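Local coordinates for peptidase S9 prolyl oligopeptidase catalytic domain-containing protein (Pyrococcus horikoshii, PDB 4HXF), which is a hexameric, self-compartmentalizing serine protease of the acylaminoacyl peptidase type, pairing a beta-propeller with an alpha/beta-hydrolase domain, at residues G407-Y412 with R450-A455; G365-P370 with E446-L451. All coordinates share one frame; numbering follows the deposited sequence.

Overall arrangement
The end of helix 436-451 (interaction 2) and the turn that follows it (interaction 1) pack on the same face of the eight-stranded mixed sheet of the alpha/beta-hydrolase domain, the centres of the two contacts about 5 Å apart. Along the chain, strand 361-368 comes first, then strand 409-413, its antiparallel neighbour in the sheet, and last the segment on which both contacts end. Interaction 2 packs the last turns of the helix on the first strand; interaction 1 sets the turn E452-A455 against the second. E452 OE1 lies 2.6 Å from Y367 OH, a probable hydrogen bond joining the contacts. Together they fix the helix end to the sheet, away from the inhibitor pocket and the magnesium sites.

Interaction 1: G407-Y412 with R450-A455; sequences GYYIVY and RLEPQA
The hydroxyl of Y409, at the start of strand 409-413, donates a hydrogen bond to the carboxylate of E452, with 2.6 Å between Y409 OH and E452 OE2. E452 is the first residue to leave helical geometry after helix 436-451, and it opens a type I turn closed by A455 N bonding E452 O. The CB of Y409 points toward this turn, and with CG beside the backbone N and anti to the carbonyl carbon (chi1 -83°) the ring reaches it. The ring then presents different parts to different partners. A455 CB sits over one face, displaced toward the rim, in a CH-pi contact 4.0 Å from the centroid of the Y409 ring, while E452 OE2 arrives at the edge. Q454 CB touches the hydroxyl, 3.5 Å from Y409 OH. E452 bends at chi2 (-73°) to bring its carboxylate there, and the hydroxyl meets OE2 on the anti side, somewhat out of the carboxylate plane. The other oxygen, OE1, is hydrogen-bonded to Y367 OH, and the amide oxygen of Q454 is taken by K369 NZ. A phenylalanine here would probably leave E452 OE2 without its hydroxyl donor and the carboxylate freer to turn. The two tyrosine hydroxyls, with a long, weak ion pair from K369, would help to offset the likely negative charge of the buried E452 carboxylate, and the turn is tied to two neighbouring strands by hydrogen bonds as well as by apolar contact.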
loop_
_atom_site.group_PDB
_atom_site.type_symbol
_atom_site.label_atom_id
_atom_site.label_comp_id
_atom_site.label_asym_id
_atom_site.label_seq_id
_atom_site.Cartn_x
_atom_site.Cartn_y
_atom_site.Cartn_z
ATOM N N GLY A 407 -36.394 27.755 20.968
ATOM C CA GLY A 407 -37.266 28.877 21.311
ATOM C C GLY A 407 -38.310 29.144 20.215
ATOM O O GLY A 407 -38.915 30.229 20.195
ATOM N N TYR A 408 -38.571 28.149 19.367
ATOM C CA TYR A 408 -39.599 28.298 18.315
ATOM C C TYR A 408 -40.879 27.505 18.589
ATOM O O TYR A 408 -40.813 26.374 19.048
ATOM C CB TYR A 408 -39.115 27.887 16.911
ATOM C CG TYR A 408 -37.888 28.563 16.340
ATOM C CD1 TYR A 408 -36.594 28.279 16.793
ATOM C CD2 TYR A 408 -38.023 29.556 15.372
ATOM C CE1 TYR A 408 -35.474 28.942 16.329
ATOM C CE2 TYR A 408 -36.875 30.220 14.901
ATOM C CZ TYR A 408 -35.656 29.893 15.330
ATOM O OH TYR A 408 -34.556 30.537 14.830
ATOM N N TYR A 409 -42.006 28.139 18.336
ATOM C CA TYR A 409 -43.234 27.375 18.108
ATOM C C TYR A 409 -43.036 26.526 16.862
ATOM O O TYR A 409 -42.460 26.973 15.873
ATOM C CB TYR A 409 -44.441 28.274 17.857
ATOM C CG TYR A 409 -45.108 28.805 19.122
ATOM C CD1 TYR A 409 -44.746 30.051 19.626
ATOM C CD2 TYR A 409 -46.107 28.077 19.768
ATOM C CE1 TYR A 409 -45.425 30.605 20.713
ATOM C CE2 TYR A 409 -46.760 28.597 20.864
ATOM C CZ TYR A 409 -46.404 29.866 21.326
ATOM O OH TYR A 409 -47.147 30.318 22.439
ATOM N N ILE A 410 -43.615 25.350 16.878
ATOM C CA ILE A 410 -43.649 24.437 15.734
ATOM C C ILE A 410 -45.146 24.167 15.473
ATOM O O ILE A 410 -45.925 23.879 16.421
ATOM C CB ILE A 410 -42.999 23.089 16.111
ATOM C CG1 ILE A 410 -41.619 23.294 16.788
ATOM C CG2 ILE A 410 -42.926 22.140 14.933
ATOM C CD1 ILE A 410 -40.579 24.051 15.923
ATOM N N VAL A 411 -45.530 24.328 14.210
ATOM C CA VAL A 411 -46.935 24.087 13.845
ATOM C C VAL A 411 -46.985 23.249 12.593
ATOM O O VAL A 411 -46.245 23.438 11.656
ATOM C CB VAL A 411 -47.762 25.377 13.722
ATOM C CG1 VAL A 411 -47.321 26.305 12.695
ATOM C CG2 VAL A 411 -49.289 25.032 13.492
ATOM N N TYR A 412 -47.908 22.317 12.553
ATOM C CA TYR A 412 -48.004 21.400 11.409
ATOM C C TYR A 412 -49.417 20.719 11.351
ATOM O O TYR A 412 -50.053 20.499 12.402
ATOM C CB TYR A 412 -46.913 20.347 11.488
ATOM C CG TYR A 412 -46.817 19.442 12.722
ATOM C CD1 TYR A 412 -46.061 19.779 13.830
ATOM C CD2 TYR A 412 -47.506 18.268 12.774
ATOM C CE1 TYR A 412 -46.033 18.939 14.904
ATOM C CE2 TYR A 412 -47.398 17.384 13.882
ATOM C CZ TYR A 412 -46.612 17.772 14.918
ATOM O OH TYR A 412 -46.572 16.863 15.974
ATOM N N ARG A 450 -54.717 31.933 17.010
ATOM C CA ARG A 450 -55.814 32.190 17.903
ATOM C C ARG A 450 -55.633 31.506 19.239
ATOM O O ARG A 450 -55.853 32.123 20.327
ATOM C CB ARG A 450 -57.125 31.851 17.209
ATOM C CG ARG A 450 -58.336 32.402 17.989
ATOM C CD ARG A 450 -59.668 31.829 17.479
ATOM N NE ARG A 450 -59.860 30.403 17.829
ATOM C CZ ARG A 450 -60.177 29.917 19.024
ATOM N NH1 ARG A 450 -60.426 30.741 20.071
ATOM N NH2 ARG A 450 -60.300 28.577 19.173
ATOM N N LEU A 451 -55.229 30.254 19.196
ATOM C CA LEU A 451 -54.967 29.459 20.382
ATOM C C LEU A 451 -53.723 29.968 21.184
ATOM O O LEU A 451 -53.659 29.830 22.421
ATOM C CB LEU A 451 -54.800 27.978 20.028
ATOM C CG LEU A 451 -56.073 27.241 19.481
ATOM C CD1 LEU A 451 -55.635 25.861 18.896
ATOM C CD2 LEU A 451 -57.133 27.075 20.585
ATOM N N GLU A 452 -52.760 30.587 20.504
ATOM C CA GLU A 452 -51.466 30.938 21.112
ATOM C C GLU A 452 -51.126 32.412 20.813
ATOM O O GLU A 452 -50.333 32.747 19.889
ATOM C CB GLU A 452 -50.369 29.988 20.612
ATOM C CG GLU A 452 -50.553 28.547 21.173
ATOM C CD GLU A 452 -50.204 28.458 22.654
ATOM O OE1 GLU A 452 -50.719 27.558 23.376
ATOM O OE2 GLU A 452 -49.384 29.283 23.165
ATOM N N PRO A 453 -51.644 33.276 21.660
ATOM C CA PRO A 453 -51.280 34.683 21.437
ATOM C C PRO A 453 -49.837 35.004 21.673
ATOM O O PRO A 453 -49.391 36.034 21.200
ATOM C CB PRO A 453 -52.121 35.479 22.456
ATOM C CG PRO A 453 -52.931 34.501 23.167
ATOM C CD PRO A 453 -52.776 33.110 22.587
ATOM N N GLN A 454 -49.101 34.137 22.349
ATOM C CA GLN A 454 -47.643 34.369 22.457
ATOM C C GLN A 454 -46.840 34.020 21.172
ATOM O O GLN A 454 -45.639 34.247 21.125
ATOM C CB GLN A 454 -47.135 33.562 23.616
ATOM C CG GLN A 454 -47.600 34.067 24.959
ATOM C CD GLN A 454 -47.304 33.050 26.032
ATOM O OE1 GLN A 454 -48.067 32.067 26.158
ATOM N NE2 GLN A 454 -46.182 33.210 26.730
ATOM N N ALA A 455 -47.490 33.467 20.162
ATOM C CA ALA A 455 -46.928 33.152 18.868
ATOM C C ALA A 455 -46.850 34.492 18.124
ATOM O O ALA A 455 -47.822 35.229 18.084
ATOM C CB ALA A 455 -47.800 32.110 18.130
#

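Interaction 2: G365-P370 with E446-L451; sequences GWYIKP and EEFLRL
In the alpha/beta-hydrolase domain, helix 436-451 packs on the mixed sheet, and here its final turns rest on strand 361-368 through an edge-to-face aromatic pair, Y367 with F448. The phenylalanine supplies the edge and the tyrosine the face; the ring centroids of Y367 and F448 are 5.2 Å apart and their planes are inclined at 63°. Atoms CD1 and CE1 of F448 do the touching. CD1 lies over the CG end of the tyrosine ring, 3.6 Å from Y367 CG, so the overlap is offset toward the rim where the ring joins CB. Both side chains turn to make this meeting. Y367 CG stands between its backbone N and carbonyl carbon (chi1 72°), whereas F448 extends anti to its own N (chi1 153°), which carries its ring from the flank of the helix toward the sheet. The same phenylalanine also meets the ring of Y409 and the side chain of V411 on strand 409-413, spanning two neighbouring strands. On the exposed side of the helix, R450 grips E447 side-on in a salt bridge, with R450 NH2 2.7 Å from E447 OE1 and NE bonded to OE2. The far end of the tyrosine is polar, and its hydroxyl is the one held by E452. Nearly one helical turn on from F448, L451 adds a looser apolar contact at the margin, its CD1 4.3 Å from Y367 CE1, and also touches F354 of strand 352-358. Beside the main contact of the rings, F448 CE1 lies 3.7 Å from Y367 CD2.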
loop_
_atom_site.group_PDB
_atom_site.type_symbol
_atom_site.label_atom_id
_atom_site.label_comp_id
_atom_site.label_asym_id
_atom_site.label_seq_id
_atom_site.Cartn_x
_atom_site.Cartn_y
_atom_site.Cartn_z
ATOM N N GLY A 365 -54.539 19.477 13.373
ATOM C CA GLY A 365 -53.255 20.195 13.462
ATOM C C GLY A 365 -52.638 19.842 14.803
ATOM O O GLY A 365 -53.248 19.272 15.735
ATOM N N TRP A 366 -51.349 20.093 14.861
ATOM C CA TRP A 366 -50.570 20.060 16.102
ATOM C C TRP A 366 -49.620 21.246 16.259
ATOM O O TRP A 366 -49.182 21.815 15.257
ATOM C CB TRP A 366 -49.706 18.784 16.236
ATOM C CG TRP A 366 -50.474 17.473 16.215
ATOM C CD1 TRP A 366 -50.838 16.716 17.286
ATOM C CD2 TRP A 366 -50.998 16.761 15.051
ATOM N NE1 TRP A 366 -51.606 15.618 16.913
ATOM C CE2 TRP A 366 -51.696 15.584 15.564
ATOM C CE3 TRP A 366 -50.996 16.991 13.678
ATOM C CZ2 TRP A 366 -52.309 14.716 14.746
ATOM C CZ3 TRP A 366 -51.644 16.065 12.840
ATOM C CH2 TRP A 366 -52.243 14.976 13.355
ATOM N N TYR A 367 -49.304 21.571 17.518
ATOM C CA TYR A 367 -48.218 22.508 17.722
ATOM C C TYR A 367 -47.447 22.240 18.948
ATOM O O TYR A 367 -47.910 21.534 19.837
ATOM C CB TYR A 367 -48.797 23.925 17.772
ATOM C CG TYR A 367 -49.576 24.290 18.984
ATOM C CD1 TYR A 367 -50.989 24.169 18.984
ATOM C CD2 TYR A 367 -48.992 24.884 20.087
ATOM C CE1 TYR A 367 -51.726 24.537 20.052
ATOM C CE2 TYR A 367 -49.791 25.272 21.144
ATOM C CZ TYR A 367 -51.147 25.111 21.097
ATOM O OH TYR A 367 -51.915 25.577 22.167
ATOM N N ILE A 368 -46.202 22.719 18.937
ATOM C CA ILE A 368 -45.331 22.647 20.098
ATOM C C ILE A 368 -45.005 24.046 20.529
ATOM O O ILE A 368 -44.631 24.897 19.737
ATOM C CB ILE A 368 -44.008 21.913 19.803
ATOM C CG1 ILE A 368 -44.233 20.436 19.445
ATOM C CG2 ILE A 368 -43.032 22.073 20.958
ATOM C CD1 ILE A 368 -43.089 19.750 18.715
ATOM N N LYS A 369 -45.164 24.276 21.822
ATOM C CA LYS A 369 -44.891 25.593 22.459
ATOM C C LYS A 369 -43.524 25.527 23.193
ATOM O O LYS A 369 -43.238 24.565 23.949
ATOM C CB LYS A 369 -45.997 25.985 23.433
ATOM C CG LYS A 369 -45.721 27.339 24.049
ATOM C CD LYS A 369 -46.793 27.610 25.097
ATOM C CE LYS A 369 -46.771 29.042 25.613
ATOM N NZ LYS A 369 -47.847 29.437 26.641
ATOM N N PRO A 370 -42.595 26.451 22.823
ATOM C CA PRO A 370 -41.286 26.480 23.463
ATOM C C PRO A 370 -41.375 27.081 24.854
ATOM O O PRO A 370 -42.421 27.597 25.262
ATOM C CB PRO A 370 -40.500 27.402 22.521
ATOM C CG PRO A 370 -41.507 28.403 22.128
ATOM C CD PRO A 370 -42.737 27.569 21.866
ATOM N N GLU A 446 -53.966 29.934 11.169
ATOM C CA GLU A 446 -54.846 30.947 11.691
ATOM C C GLU A 446 -55.471 30.487 12.987
ATOM O O GLU A 446 -55.468 31.256 13.976
ATOM C CB GLU A 446 -55.909 31.325 10.675
ATOM C CG GLU A 446 -56.790 32.452 11.097
ATOM C CD GLU A 446 -57.980 32.685 10.108
ATOM O OE1 GLU A 446 -58.650 33.732 10.314
ATOM O OE2 GLU A 446 -58.261 31.822 9.203
ATOM N N GLU A 447 -55.812 29.222 13.075
ATOM C CA GLU A 447 -56.399 28.728 14.303
ATOM C C GLU A 447 -55.358 28.590 15.427
ATOM O O GLU A 447 -55.618 28.983 16.572
ATOM C CB GLU A 447 -57.137 27.411 14.079
ATOM C CG GLU A 447 -57.712 26.747 15.354
ATOM C CD GLU A 447 -58.759 27.550 16.142
ATOM O OE1 GLU A 447 -59.131 27.064 17.217
ATOM O OE2 GLU A 447 -59.154 28.681 15.698
ATOM N N PHE A 448 -54.160 28.110 15.032
ATOM C CA PHE A 448 -53.068 28.028 15.959
ATOM C C PHE A 448 -52.761 29.408 16.572
ATOM O O PHE A 448 -52.556 29.547 17.799
ATOM C CB PHE A 448 -51.824 27.437 15.263
ATOM C CG PHE A 448 -50.541 27.899 15.896
ATOM C CD1 PHE A 448 -50.090 27.294 17.040
ATOM C CD2 PHE A 448 -49.766 28.874 15.318
ATOM C CE1 PHE A 448 -48.937 27.710 17.705
ATOM C CE2 PHE A 448 -48.568 29.281 15.934
ATOM C CZ PHE A 448 -48.178 28.711 17.157
ATOM N N LEU A 449 -52.730 30.450 15.743
ATOM C CA LEU A 449 -52.403 31.821 16.253
ATOM C C LEU A 449 -53.450 32.292 17.260
ATOM O O LEU A 449 -53.161 33.020 18.204
ATOM C CB LEU A 449 -52.246 32.823 15.095
ATOM C CG LEU A 449 -51.088 32.609 14.175
ATOM C CD1 LEU A 449 -51.217 33.544 12.960
ATOM C CD2 LEU A 449 -49.759 32.810 14.865
ATOM N N ARG A 450 -54.717 31.933 17.010
ATOM C CA ARG A 450 -55.814 32.190 17.903
ATOM C C ARG A 450 -55.633 31.506 19.239
ATOM O O ARG A 450 -55.853 32.123 20.327
ATOM C CB ARG A 450 -57.125 31.851 17.209
ATOM C CG ARG A 450 -58.336 32.402 17.989
ATOM C CD ARG A 450 -59.668 31.829 17.479
ATOM N NE ARG A 450 -59.860 30.403 17.829
ATOM C CZ ARG A 450 -60.177 29.917 19.024
ATOM N NH1 ARG A 450 -60.426 30.741 20.071
ATOM N NH2 ARG A 450 -60.300 28.577 19.173
ATOM N N LEU A 451 -55.229 30.254 19.196
ATOM C CA LEU A 451 -54.967 29.459 20.382
ATOM C C LEU A 451 -53.723 29.968 21.184
ATOM O O LEU A 451 -53.659 29.830 22.421
ATOM C CB LEU A 451 -54.800 27.978 20.028
ATOM C CG LEU A 451 -56.073 27.241 19.481
ATOM C CD1 LEU A 451 -55.635 25.861 18.896
ATOM C CD2 LEU A 451 -57.133 27.075 20.585
#